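Local coordinates for Tat (Twin-arginine translocation) pathway signal sequence containing protein (Mycobacterium tuberculosis, PDB 5IMU) that is of unknown function, is probably exported by the twin-arginine pathway, and binds a potassium ion beside a small mixed sheet in this C-terminal fragment, at residues R19-V24 with A88-E93; G36-D39 with T44-V47; G53-H58 with V65-P70; V59-N64 with R112-A117. One frame throughout, in Å; residues are numbered along the deposited sequence.

Contact 1. Residues R19-V24 with A88-E93; sequences RIVDAV and AVAAHE
Ala90, Ala91 and His92 of an edge strand meet one side chain, Val21, on a helix that lies over the sheet. This is helix-on-sheet packing, part of the alpha/beta/alpha sandwich of the fragment. The axes of the two segments run nearly parallel, 23° apart, and come within 7.6 Å. Such a close approach fits the small side chains of the strand.

Ala90 points its CB at the helix. The methyl is 4.0 Å from Val21 CG2, and the same CG2 rests on the Ala90 carbonyl oxygen. Ala91 turns its CB away from the helix and offers only backbone. Val21 CG1 lies 3.6 Å from Ala91 C. CG1 stands anti to the backbone N of Val21 (chi1 169°), and this places the two methyls on successive residues of the strand. Val21 also touches Ala35 on the neighbouring strand 33-37, so it bridges two strands.

His92 comes next. Its CB meets Val21 CG1 at 3.6 Å, but the ring then turns away from residues 19-24, toward Ala25 farther along the helix. NE2 is bonded to the carbonyl oxygen of Pro29, which fixes that end of the imidazole. ND1 faces a water in the plane of the ring. No direct hydrogen bond joins the two segments, and this water makes the polar link. It donates to Asp22 OD1 at 3.0 Å, an oxygen that also receives Gln18 NE2. The water oxygen stands 2.7 Å from His92 ND1.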
loop_
_atom_site.group_PDB
_atom_site.type_symbol
_atom_site.label_atom_id
_atom_site.label_comp_id
_atom_site.label_asym_id
_atom_site.label_seq_id
_atom_site.Cartn_x
_atom_site.Cartn_y
_atom_site.Cartn_z
ATOM N N ARG A 19 -10.540 14.309 -5.972
ATOM C CA ARG A 19 -10.194 13.551 -7.172
ATOM C C ARG A 19 -9.081 12.549 -6.887
ATOM O O ARG A 19 -9.075 11.445 -7.443
ATOM C CB ARG A 19 -9.784 14.490 -8.308
ATOM C CG ARG A 19 -10.918 15.335 -8.865
ATOM C CD ARG A 19 -10.526 15.992 -10.185
ATOM N NE ARG A 19 -9.368 16.872 -10.055
ATOM C CZ ARG A 19 -9.443 18.161 -9.736
ATOM N NH1 ARG A 19 -10.622 18.723 -9.515
ATOM N NH2 ARG A 19 -8.339 18.889 -9.638
ATOM N N ILE A 20 -8.131 12.915 -6.024
ATOM C CA ILE A 20 -7.066 11.987 -5.652
ATOM C C ILE A 20 -7.637 10.799 -4.886
ATOM O O ILE A 20 -7.289 9.643 -5.153
ATOM C CB ILE A 20 -5.981 12.718 -4.841
ATOM C CG1 ILE A 20 -5.157 13.628 -5.756
ATOM C CG2 ILE A 20 -5.079 11.723 -4.123
ATOM C CD1 ILE A 20 -4.112 14.433 -5.029
ATOM N N VAL A 21 -8.531 11.065 -3.929
ATOM C CA VAL A 21 -9.163 9.984 -3.174
ATOM C C VAL A 21 -9.969 9.085 -4.104
ATOM O O VAL A 21 -9.846 7.854 -4.072
ATOM C CB VAL A 21 -10.044 10.553 -2.049
ATOM C CG1 VAL A 21 -10.899 9.454 -1.446
ATOM C CG2 VAL A 21 -9.192 11.201 -0.979
ATOM N N ASP A 22 -10.813 9.688 -4.945
ATOM C CA ASP A 22 -11.643 8.895 -5.845
ATOM C C ASP A 22 -10.801 8.110 -6.844
ATOM O O ASP A 22 -11.237 7.060 -7.331
ATOM C CB ASP A 22 -12.639 9.800 -6.569
ATOM C CG ASP A 22 -13.660 10.413 -5.627
ATOM O OD1 ASP A 22 -13.746 9.956 -4.467
ATOM O OD2 ASP A 22 -14.378 11.347 -6.044
ATOM N N ALA A 23 -9.590 8.589 -7.146
ATOM C CA ALA A 23 -8.730 7.881 -8.090
ATOM C C ALA A 23 -8.260 6.546 -7.524
ATOM O O ALA A 23 -8.220 5.540 -8.242
ATOM C CB ALA A 23 -7.534 8.754 -8.468
ATOM N N VAL A 24 -7.888 6.512 -6.243
ATOM C CA VAL A 24 -7.509 5.232 -5.653
ATOM C C VAL A 24 -8.745 4.438 -5.252
ATOM O O VAL A 24 -8.733 3.201 -5.298
ATOM C CB VAL A 24 -6.561 5.429 -4.456
ATOM C CG1 VAL A 24 -5.228 5.990 -4.921
ATOM C CG2 VAL A 24 -7.191 6.328 -3.404
ATOM N N ALA A 88 -6.899 20.426 4.938
ATOM C CA ALA A 88 -8.050 20.062 4.119
ATOM C C ALA A 88 -8.101 18.544 4.030
ATOM O O ALA A 88 -7.061 17.882 4.005
ATOM C CB ALA A 88 -7.978 20.683 2.718
ATOM N N VAL A 89 -9.318 17.998 3.995
ATOM C CA VAL A 89 -9.541 16.558 4.071
ATOM C C VAL A 89 -10.569 16.137 3.027
ATOM O O VAL A 89 -11.574 16.824 2.816
ATOM C CB VAL A 89 -10.024 16.123 5.473
ATOM C CG1 VAL A 89 -10.214 14.610 5.531
ATOM C CG2 VAL A 89 -9.063 16.579 6.547
ATOM N N ALA A 90 -10.311 14.999 2.377
ATOM C CA ALA A 90 -11.298 14.280 1.581
ATOM C C ALA A 90 -11.188 12.796 1.907
ATOM O O ALA A 90 -10.122 12.315 2.302
ATOM C CB ALA A 90 -11.104 14.507 0.073
ATOM N N ALA A 91 -12.292 12.069 1.743
ATOM C CA ALA A 91 -12.312 10.667 2.135
ATOM C C ALA A 91 -13.285 9.875 1.273
ATOM O O ALA A 91 -14.083 10.428 0.510
ATOM C CB ALA A 91 -12.665 10.510 3.619
ATOM N N HIS A 92 -13.197 8.553 1.412
ATOM C CA HIS A 92 -14.075 7.589 0.766
ATOM C C HIS A 92 -14.372 6.494 1.775
ATOM O O HIS A 92 -13.445 5.910 2.342
ATOM C CB HIS A 92 -13.418 6.998 -0.491
ATOM C CG HIS A 92 -14.039 5.718 -0.966
ATOM N ND1 HIS A 92 -15.086 5.684 -1.863
ATOM C CD2 HIS A 92 -13.745 4.426 -0.684
ATOM C CE1 HIS A 92 -15.414 4.428 -2.106
ATOM N NE2 HIS A 92 -14.617 3.645 -1.402
ATOM N N GLU A 93 -15.651 6.233 2.021
ATOM C CA GLU A 93 -16.040 5.150 2.910
ATOM C C GLU A 93 -16.131 3.856 2.115
ATOM O O GLU A 93 -16.612 3.847 0.978
ATOM C CB GLU A 93 -17.377 5.446 3.594
ATOM C CG GLU A 93 -17.796 4.403 4.633
ATOM C CD GLU A 93 -16.881 4.362 5.850
ATOM O OE1 GLU A 93 -16.109 5.321 6.061
ATOM O OE2 GLU A 93 -16.938 3.366 6.602
HETATM O O HOH W 1 -15.611 8.033 -3.033
#

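Contact 2. Residues G36-D39 with T44-V47; sequences GLRD and TLLV
Gly36 and Leu45 hold the tight part of this contact through their backbones. Gly36 N donates to Leu45 O at 2.9 Å. Leu45 N returns a bond to Gly36 O at 2.8 Å, with an N-H...O angle of 161°. A CA-H...O contact from Thr44 CA to the same Gly36 O, at 3.4 Å, supplements the N-H bond.

The pairing is that of an antiparallel beta hairpin, strands 33-37 and 44-48. Gly36 and Leu45 form a hydrogen-bonded pair. Leu37 and Thr44 form the next, non-hydrogen-bonded pair, and their side chains share the face covered by helix 6-27. The two side chains barely touch each other and pack mainly on the helix: Leu37 CD1 only reaches Thr44 OG1, at 3.8 Å. That hydroxyl has its polar partner in Arg16 of the helix. Thr44 also belongs to the potassium site, its side chain about 4 Å from the ion at the nearest atoms.

The solvent side of the contact lies at Arg38, which is partly exposed. Its chain bends at chi2 (-94°), which carries the guanidinium back over Leu45. Leu45 CD2 sits over one face of the flat group, 3.4 Å from Arg38 NH2. Arg38 NH1 is held by the carbonyl oxygens of Leu83 and Ala85, so the group is anchored from the side of helix 79-83.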
loop_
_atom_site.group_PDB
_atom_site.type_symbol
_atom_site.label_atom_id
_atom_site.label_comp_id
_atom_site.label_asym_id
_atom_site.label_seq_id
_atom_site.Cartn_x
_atom_site.Cartn_y
_atom_site.Cartn_z
ATOM N N GLY A 36 -5.161 14.276 2.580
ATOM C CA GLY A 36 -5.125 15.560 3.256
ATOM C C GLY A 36 -3.924 16.371 2.827
ATOM O O GLY A 36 -2.888 15.830 2.435
ATOM N N LEU A 37 -4.077 17.690 2.901
ATOM C CA LEU A 37 -3.015 18.632 2.571
ATOM C C LEU A 37 -2.373 19.121 3.864
ATOM O O LEU A 37 -3.064 19.648 4.743
ATOM C CB LEU A 37 -3.555 19.816 1.769
ATOM C CG LEU A 37 -2.500 20.801 1.254
ATOM C CD1 LEU A 37 -1.616 20.139 0.203
ATOM C CD2 LEU A 37 -3.140 22.067 0.701
ATOM N N ARG A 38 -1.060 18.944 3.978
ATOM C CA ARG A 38 -0.331 19.425 5.143
ATOM C C ARG A 38 -0.241 20.948 5.127
ATOM O O ARG A 38 -0.487 21.603 4.109
ATOM C CB ARG A 38 1.070 18.816 5.189
ATOM C CG ARG A 38 1.100 17.321 5.475
ATOM C CD ARG A 38 1.287 17.057 6.961
ATOM N NE ARG A 38 1.690 15.681 7.230
ATOM C CZ ARG A 38 0.972 14.812 7.933
ATOM N NH1 ARG A 38 -0.196 15.173 8.451
ATOM N NH2 ARG A 38 1.426 13.581 8.124
ATOM N N ASP A 39 0.127 21.514 6.278
ATOM C CA ASP A 39 0.165 22.967 6.397
ATOM C C ASP A 39 1.319 23.599 5.628
ATOM O O ASP A 39 1.366 24.829 5.529
ATOM C CB ASP A 39 0.219 23.383 7.873
ATOM C CG ASP A 39 1.511 22.976 8.562
ATOM O OD1 ASP A 39 2.282 22.177 7.990
ATOM O OD2 ASP A 39 1.752 23.453 9.692
ATOM N N THR A 44 0.774 16.292 0.017
ATOM C CA THR A 44 -0.521 15.620 0.008
ATOM C C THR A 44 -0.333 14.205 0.546
ATOM O O THR A 44 0.350 13.382 -0.072
ATOM C CB THR A 44 -1.118 15.591 -1.398
ATOM O OG1 THR A 44 -1.268 16.931 -1.886
ATOM C CG2 THR A 44 -2.478 14.908 -1.383
ATOM N N LEU A 45 -0.941 13.928 1.695
ATOM C CA LEU A 45 -0.826 12.638 2.365
ATOM C C LEU A 45 -2.020 11.766 2.004
ATOM O O LEU A 45 -3.163 12.230 2.048
ATOM C CB LEU A 45 -0.748 12.828 3.881
ATOM C CG LEU A 45 -0.678 11.573 4.751
ATOM C CD1 LEU A 45 0.629 10.831 4.522
ATOM C CD2 LEU A 45 -0.845 11.939 6.215
ATOM N N LEU A 46 -1.756 10.507 1.651
ATOM C CA LEU A 46 -2.791 9.559 1.252
ATOM C C LEU A 46 -2.717 8.321 2.134
ATOM O O LEU A 46 -1.633 7.760 2.334
ATOM C CB LEU A 46 -2.635 9.163 -0.219
ATOM C CG LEU A 46 -3.626 8.117 -0.733
ATOM C CD1 LEU A 46 -5.056 8.627 -0.652
ATOM C CD2 LEU A 46 -3.280 7.711 -2.149
ATOM N N VAL A 47 -3.868 7.892 2.659
ATOM C CA VAL A 47 -3.922 6.768 3.586
ATOM C C VAL A 47 -5.116 5.875 3.275
ATOM O O VAL A 47 -6.110 6.305 2.682
ATOM C CB VAL A 47 -4.007 7.226 5.061
ATOM C CG1 VAL A 47 -2.844 8.138 5.425
ATOM C CG2 VAL A 47 -5.344 7.908 5.333
#

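Contact 3. Residues G53-H58 with V65-P70; sequences GWIPPH and VTLLEP. With K (potassium ion), chain B.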
loop_
_atom_site.group_PDB
_atom_site.type_symbol
_atom_site.label_atom_id
_atom_site.label_comp_id
_atom_site.label_asym_id
_atom_site.label_seq_id
_atom_site.Cartn_x
_atom_site.Cartn_y
_atom_site.Cartn_z
ATOM N N GLY A 53 -1.356 2.368 7.243
ATOM C CA GLY A 53 -0.768 3.270 6.267
ATOM C C GLY A 53 -0.166 2.583 5.059
ATOM O O GLY A 53 0.233 3.269 4.104
ATOM N N TRP A 54 -0.075 1.258 5.073
ATOM C CA TRP A 54 0.395 0.507 3.919
ATOM C C TRP A 54 -0.606 0.622 2.774
ATOM O O TRP A 54 -1.821 0.644 2.992
ATOM C CB TRP A 54 0.597 -0.954 4.325
ATOM C CG TRP A 54 1.060 -1.889 3.253
ATOM C CD1 TRP A 54 2.309 -1.963 2.706
ATOM C CD2 TRP A 54 0.290 -2.932 2.638
ATOM N NE1 TRP A 54 2.356 -2.972 1.772
ATOM C CE2 TRP A 54 1.129 -3.583 1.712
ATOM C CE3 TRP A 54 -1.031 -3.371 2.776
ATOM C CZ2 TRP A 54 0.690 -4.650 0.924
ATOM C CZ3 TRP A 54 -1.467 -4.429 1.994
ATOM C CH2 TRP A 54 -0.610 -5.056 1.081
ATOM N N ILE A 55 -0.095 0.717 1.555
ATOM C CA ILE A 55 -0.918 0.795 0.350
ATOM C C ILE A 55 -0.755 -0.508 -0.413
ATOM O O ILE A 55 0.376 -0.881 -0.761
ATOM C CB ILE A 55 -0.538 2.001 -0.526
ATOM C CG1 ILE A 55 -0.503 3.290 0.302
ATOM C CG2 ILE A 55 -1.520 2.145 -1.681
ATOM C CD1 ILE A 55 -1.789 3.583 1.048
ATOM N N PRO A 56 -1.836 -1.239 -0.707
ATOM C CA PRO A 56 -1.693 -2.546 -1.340
ATOM C C PRO A 56 -1.149 -2.416 -2.761
ATOM O O PRO A 56 -1.321 -1.368 -3.405
ATOM C CB PRO A 56 -3.122 -3.111 -1.331
ATOM C CG PRO A 56 -4.004 -1.904 -1.251
ATOM C CD PRO A 56 -3.247 -0.920 -0.406
ATOM N N PRO A 57 -0.503 -3.462 -3.279
ATOM C CA PRO A 57 0.211 -3.313 -4.561
ATOM C C PRO A 57 -0.694 -3.116 -5.766
ATOM O O PRO A 57 -0.246 -2.536 -6.763
ATOM C CB PRO A 57 1.011 -4.622 -4.678
ATOM C CG PRO A 57 0.966 -5.254 -3.322
ATOM C CD PRO A 57 -0.308 -4.795 -2.690
ATOM N N HIS A 58 -1.942 -3.578 -5.723
ATOM C CA HIS A 58 -2.781 -3.497 -6.912
ATOM C C HIS A 58 -3.403 -2.120 -7.109
ATOM O O HIS A 58 -4.142 -1.928 -8.081
ATOM C CB HIS A 58 -3.875 -4.571 -6.872
ATOM C CG HIS A 58 -4.906 -4.356 -5.807
ATOM N ND1 HIS A 58 -4.621 -4.456 -4.462
ATOM C CD2 HIS A 58 -6.226 -4.065 -5.892
ATOM C CE1 HIS A 58 -5.718 -4.224 -3.763
ATOM N NE2 HIS A 58 -6.707 -3.985 -4.606
ATOM N N VAL A 65 1.859 12.233 -4.354
ATOM C CA VAL A 65 1.283 11.945 -3.044
ATOM C C VAL A 65 2.379 11.406 -2.135
ATOM O O VAL A 65 3.366 10.813 -2.588
ATOM C CB VAL A 65 0.092 10.962 -3.117
ATOM C CG1 VAL A 65 -1.014 11.527 -3.997
ATOM C CG2 VAL A 65 0.540 9.590 -3.606
ATOM N N THR A 66 2.203 11.622 -0.836
ATOM C CA THR A 66 3.127 11.163 0.189
ATOM C C THR A 66 2.406 10.167 1.084
ATOM O O THR A 66 1.205 10.307 1.335
ATOM C CB THR A 66 3.660 12.345 1.014
ATOM O OG1 THR A 66 4.376 13.240 0.155
ATOM C CG2 THR A 66 4.591 11.874 2.117
ATOM N N LEU A 67 3.131 9.156 1.551
ATOM C CA LEU A 67 2.558 8.094 2.359
ATOM C C LEU A 67 3.049 8.193 3.797
ATOM O O LEU A 67 4.091 8.788 4.085
ATOM C CB LEU A 67 2.919 6.720 1.782
ATOM C CG LEU A 67 2.591 6.508 0.302
ATOM C CD1 LEU A 67 3.098 5.154 -0.173
ATOM C CD2 LEU A 67 1.095 6.643 0.053
ATOM N N LEU A 68 2.276 7.603 4.706
ATOM C CA LEU A 68 2.731 7.463 6.082
ATOM C C LEU A 68 3.970 6.580 6.128
ATOM O O LEU A 68 4.069 5.582 5.409
ATOM C CB LEU A 68 1.631 6.859 6.961
ATOM C CG LEU A 68 0.373 7.673 7.266
ATOM C CD1 LEU A 68 -0.640 6.805 7.998
ATOM C CD2 LEU A 68 0.710 8.909 8.085
ATOM N N GLU A 69 4.922 6.956 6.972
ATOM C CA GLU A 69 6.124 6.157 7.118
ATOM C C GLU A 69 5.817 4.889 7.914
ATOM O O GLU A 69 4.892 4.869 8.733
ATOM C CB GLU A 69 7.221 6.970 7.804
ATOM C CG GLU A 69 7.704 8.145 6.965
ATOM C CD GLU A 69 8.879 8.869 7.586
ATOM O OE1 GLU A 69 8.844 9.128 8.807
ATOM O OE2 GLU A 69 9.841 9.176 6.852
ATOM N N PRO A 70 6.565 3.804 7.678
ATOM C CA PRO A 70 6.280 2.554 8.395
ATOM C C PRO A 70 6.653 2.629 9.866
ATOM O O PRO A 70 7.827 2.532 10.235
ATOM C CB PRO A 70 7.127 1.516 7.649
ATOM C CG PRO A 70 8.236 2.300 7.053
ATOM C CD PRO A 70 7.663 3.647 6.709
HETATM K K K B . 3.050 15.121 -1.422
HETATM O O HOH W 2 -0.034 6.135 4.019
HETATM O O HOH W 3 5.268 16.959 -2.115
#
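Ile55 and Leu67 make the main side-chain contact between the loop 53-58 and the weakly bonded strand 65-67. Ile55 CG1 is the touching atom, 3.7 Å from Leu67 CD2, and Leu67 CD1 lies a little farther from it. On Ile55, CG1 is anti to the carbonyl carbon (chi1 -51°), which sends it to the strand. Leu67 has its CG in the same relation to its own backbone (chi1 -53°). Its side chain is extended at the next bond (chi2 175°), and its two methyls straddle the approach of CG1. Both residues are buried.

Gly53 faces Leu68 in a different way. With no side chain on Gly53, the methyl Leu68 CD1 rests directly on Gly53 CA, at 3.9 Å. The Gly53 backbone has a positive phi, a conformation glycine readily adopts. No direct hydrogen bond crosses between the two segments. A water spans them instead: it donates to Gly53 O at 2.9 Å and accepts from Leu68 N at 2.8 Å.

This loop links strands 44-48 and 65-67, which run parallel and side by side in the sheet. Trp54 points away from the strand into a group of aromatic residues, among them Trp189, His209 and Trp212 of the C-terminal helices. On the strand, Thr66 OG1 binds the potassium ion at 2.8 Å. A water lies 3.0 Å from the ion. The loop is therefore held to the strand by apolar packing and one water, while Thr66 OG1, Asn64 O and a water give the potassium neutral oxygen ligands, as suits a large, weakly polarising cation.

Contact 4. Residues V59-N64 with R112-A117; sequences VRLPAN and RSARSA. With K (potassium ion), chain B.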
loop_
_atom_site.group_PDB
_atom_site.type_symbol
_atom_site.label_atom_id
_atom_site.label_comp_id
_atom_site.label_asym_id
_atom_site.label_seq_id
_atom_site.Cartn_x
_atom_site.Cartn_y
_atom_site.Cartn_z
ATOM N N VAL A 59 -3.116 -1.162 -6.234
ATOM C CA VAL A 59 -3.612 0.204 -6.361
ATOM C C VAL A 59 -2.469 1.079 -6.854
ATOM O O VAL A 59 -1.419 1.163 -6.207
ATOM C CB VAL A 59 -4.169 0.728 -5.029
ATOM C CG1 VAL A 59 -4.527 2.207 -5.150
ATOM C CG2 VAL A 59 -5.381 -0.084 -4.611
ATOM N N ARG A 60 -2.668 1.720 -8.005
ATOM C CA ARG A 60 -1.709 2.679 -8.536
ATOM C C ARG A 60 -2.016 4.067 -7.985
ATOM O O ARG A 60 -3.181 4.452 -7.859
ATOM C CB ARG A 60 -1.744 2.693 -10.066
ATOM C CG ARG A 60 -1.579 1.320 -10.697
ATOM C CD ARG A 60 -0.214 0.737 -10.380
ATOM N NE ARG A 60 0.847 1.388 -11.141
ATOM C CZ ARG A 60 2.131 1.372 -10.798
ATOM N NH1 ARG A 60 2.516 0.745 -9.694
ATOM N NH2 ARG A 60 3.030 1.989 -11.552
ATOM N N LEU A 61 -0.943 4.822 -7.647
ATOM C CA LEU A 61 -1.067 6.069 -6.903
ATOM C C LEU A 61 -0.989 7.282 -7.822
ATOM O O LEU A 61 -0.201 7.292 -8.774
ATOM C CB LEU A 61 0.033 6.169 -5.846
ATOM C CG LEU A 61 -0.057 5.121 -4.738
ATOM C CD1 LEU A 61 1.184 5.141 -3.862
ATOM C CD2 LEU A 61 -1.304 5.341 -3.904
ATOM N N PRO A 62 -1.799 8.305 -7.550
ATOM C CA PRO A 62 -1.680 9.561 -8.297
ATOM C C PRO A 62 -0.334 10.228 -8.061
ATOM O O PRO A 62 0.377 9.948 -7.092
ATOM C CB PRO A 62 -2.827 10.418 -7.742
ATOM C CG PRO A 62 -3.807 9.436 -7.212
ATOM C CD PRO A 62 -2.991 8.289 -6.685
ATOM N N ALA A 63 0.012 11.126 -8.978
ATOM C CA ALA A 63 1.279 11.838 -8.895
ATOM C C ALA A 63 1.353 12.686 -7.630
ATOM O O ALA A 63 0.350 13.236 -7.167
ATOM C CB ALA A 63 1.463 12.718 -10.134
ATOM N N ASN A 64 2.558 12.759 -7.061
ATOM C CA ASN A 64 2.908 13.712 -6.010
ATOM C C ASN A 64 2.148 13.479 -4.707
ATOM O O ASN A 64 1.824 14.436 -4.000
ATOM C CB ASN A 64 2.696 15.158 -6.475
ATOM C CG ASN A 64 3.247 15.411 -7.862
ATOM O OD1 ASN A 64 2.590 16.029 -8.700
ATOM N ND2 ASN A 64 4.457 14.929 -8.115
ATOM N N ARG A 112 6.325 5.219 -7.840
ATOM C CA ARG A 112 7.768 5.131 -7.630
ATOM C C ARG A 112 8.228 6.083 -6.531
ATOM O O ARG A 112 8.952 5.683 -5.611
ATOM C CB ARG A 112 8.513 5.421 -8.931
ATOM C CG ARG A 112 10.019 5.244 -8.813
ATOM C CD ARG A 112 10.743 5.730 -10.059
ATOM N NE ARG A 112 10.118 5.224 -11.277
ATOM C CZ ARG A 112 10.452 4.083 -11.872
ATOM N NH1 ARG A 112 11.410 3.323 -11.363
ATOM N NH2 ARG A 112 9.825 3.701 -12.976
ATOM N N SER A 113 7.815 7.349 -6.607
ATOM C CA SER A 113 8.254 8.321 -5.611
ATOM C C SER A 113 7.599 8.068 -4.258
ATOM O O SER A 113 8.253 8.184 -3.215
ATOM C CB SER A 113 7.960 9.741 -6.093
ATOM O OG SER A 113 6.595 9.895 -6.445
ATOM N N ALA A 114 6.312 7.714 -4.252
ATOM C CA ALA A 114 5.600 7.551 -2.988
ATOM C C ALA A 114 6.125 6.362 -2.194
ATOM O O ALA A 114 6.220 6.426 -0.963
ATOM C CB ALA A 114 4.100 7.398 -3.241
ATOM N N ARG A 115 6.478 5.273 -2.873
ATOM C CA ARG A 115 6.868 4.043 -2.195
ATOM C C ARG A 115 8.377 3.903 -2.014
ATOM O O ARG A 115 8.824 2.887 -1.474
ATOM C CB ARG A 115 6.323 2.825 -2.955
ATOM C CG ARG A 115 4.800 2.803 -3.118
ATOM C CD ARG A 115 4.356 1.599 -3.944
ATOM N NE ARG A 115 2.939 1.630 -4.302
ATOM C CZ ARG A 115 1.979 1.004 -3.626
ATOM N NH1 ARG A 115 2.277 0.296 -2.545
ATOM N NH2 ARG A 115 0.717 1.083 -4.032
ATOM N N SER A 116 9.169 4.895 -2.428
ATOM C CA SER A 116 10.623 4.828 -2.326
ATOM C C SER A 116 11.187 5.654 -1.172
ATOM O O SER A 116 12.409 5.799 -1.073
ATOM C CB SER A 116 11.272 5.290 -3.632
ATOM O OG SER A 116 10.938 4.436 -4.709
ATOM N N ALA A 117 10.337 6.195 -0.303
ATOM C CA ALA A 117 10.796 7.099 0.745
ATOM C C ALA A 117 11.391 6.380 1.950
ATOM O O ALA A 117 11.915 7.048 2.849
ATOM C CB ALA A 117 9.646 8.002 1.200
HETATM K K K B . 3.050 15.121 -1.422
HETATM O O HOH W 4 5.046 11.498 -8.355
HETATM O O HOH W 3 5.268 16.959 -2.115
#
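Arg115 and Leu61 cross one another at an angle where helix 111-115 meets the loop 59-64. Arg115 CG is anti to the carbonyl carbon (chi1 -58°), and the chain then runs extended to NE. This takes the guanidinium past the leucine to the backbone of Val59. Val59 O lies at the edge of the guanidinium, near its plane, 3.0 Å from Arg115 NH2. The bond is weak, with an N-H...O angle of 123°.

The stronger partners of the guanidinium lie close by. Ile55 O takes NH1, Pro56 O takes NH2, and Asp111 OD1 forms a salt bridge with NE. The group is thus held by the carbonyls of Ile55 and Pro56 and the carboxylate of Asp111, with Val59 O a weak fourth partner. Leu61 CD1 comes obliquely to it, 3.9 Å from Arg115 NE. The same methyl packs on Ala114 CB at 3.7 Å, so CD1 touches both the alanine and the guanidinium end of Arg115. Arg60 NH1 also forms a salt bridge with Asp111, which probably offsets the nearness of the Arg60 and Arg115 guanidinium groups.

Farther along, a water joins Asn64 to Ser113. It accepts from Asn64 N at 3.1 Å and donates to Ser113 OG at 2.9 Å. Asn64 O binds the potassium ion at 2.9 Å, so this end of the loop reaches the metal site. Helix 203-216 packs on Arg115 through Leu205 and Tyr208. Leu67 of strand 65-67 touches Ala114 and Arg115, and on the loop Pro62 lies against helix 6-27.

Contacts 1, 2 and 3 all reach the same four-stranded sheet. Contacts 1 and 2 have centres about 11 Å apart and meet where Ala88 O lies 3.2 Å from Leu37 N. Contact 2 joins contact 3 along the parallel strands, with Thr44 O 2.7 Å from Thr66 N. Contacts 3 and 4 are the nearest pair, about 8 Å between centres, and Arg115 ties them together: its NH1 is 2.9 Å from Ile55 O. Both touch the potassium ion and share one of its waters. Thr44 of contact 2 lies beside the ion as part of that site, while the Val21 side chain of contact 1 stays about 13 Å from the ion.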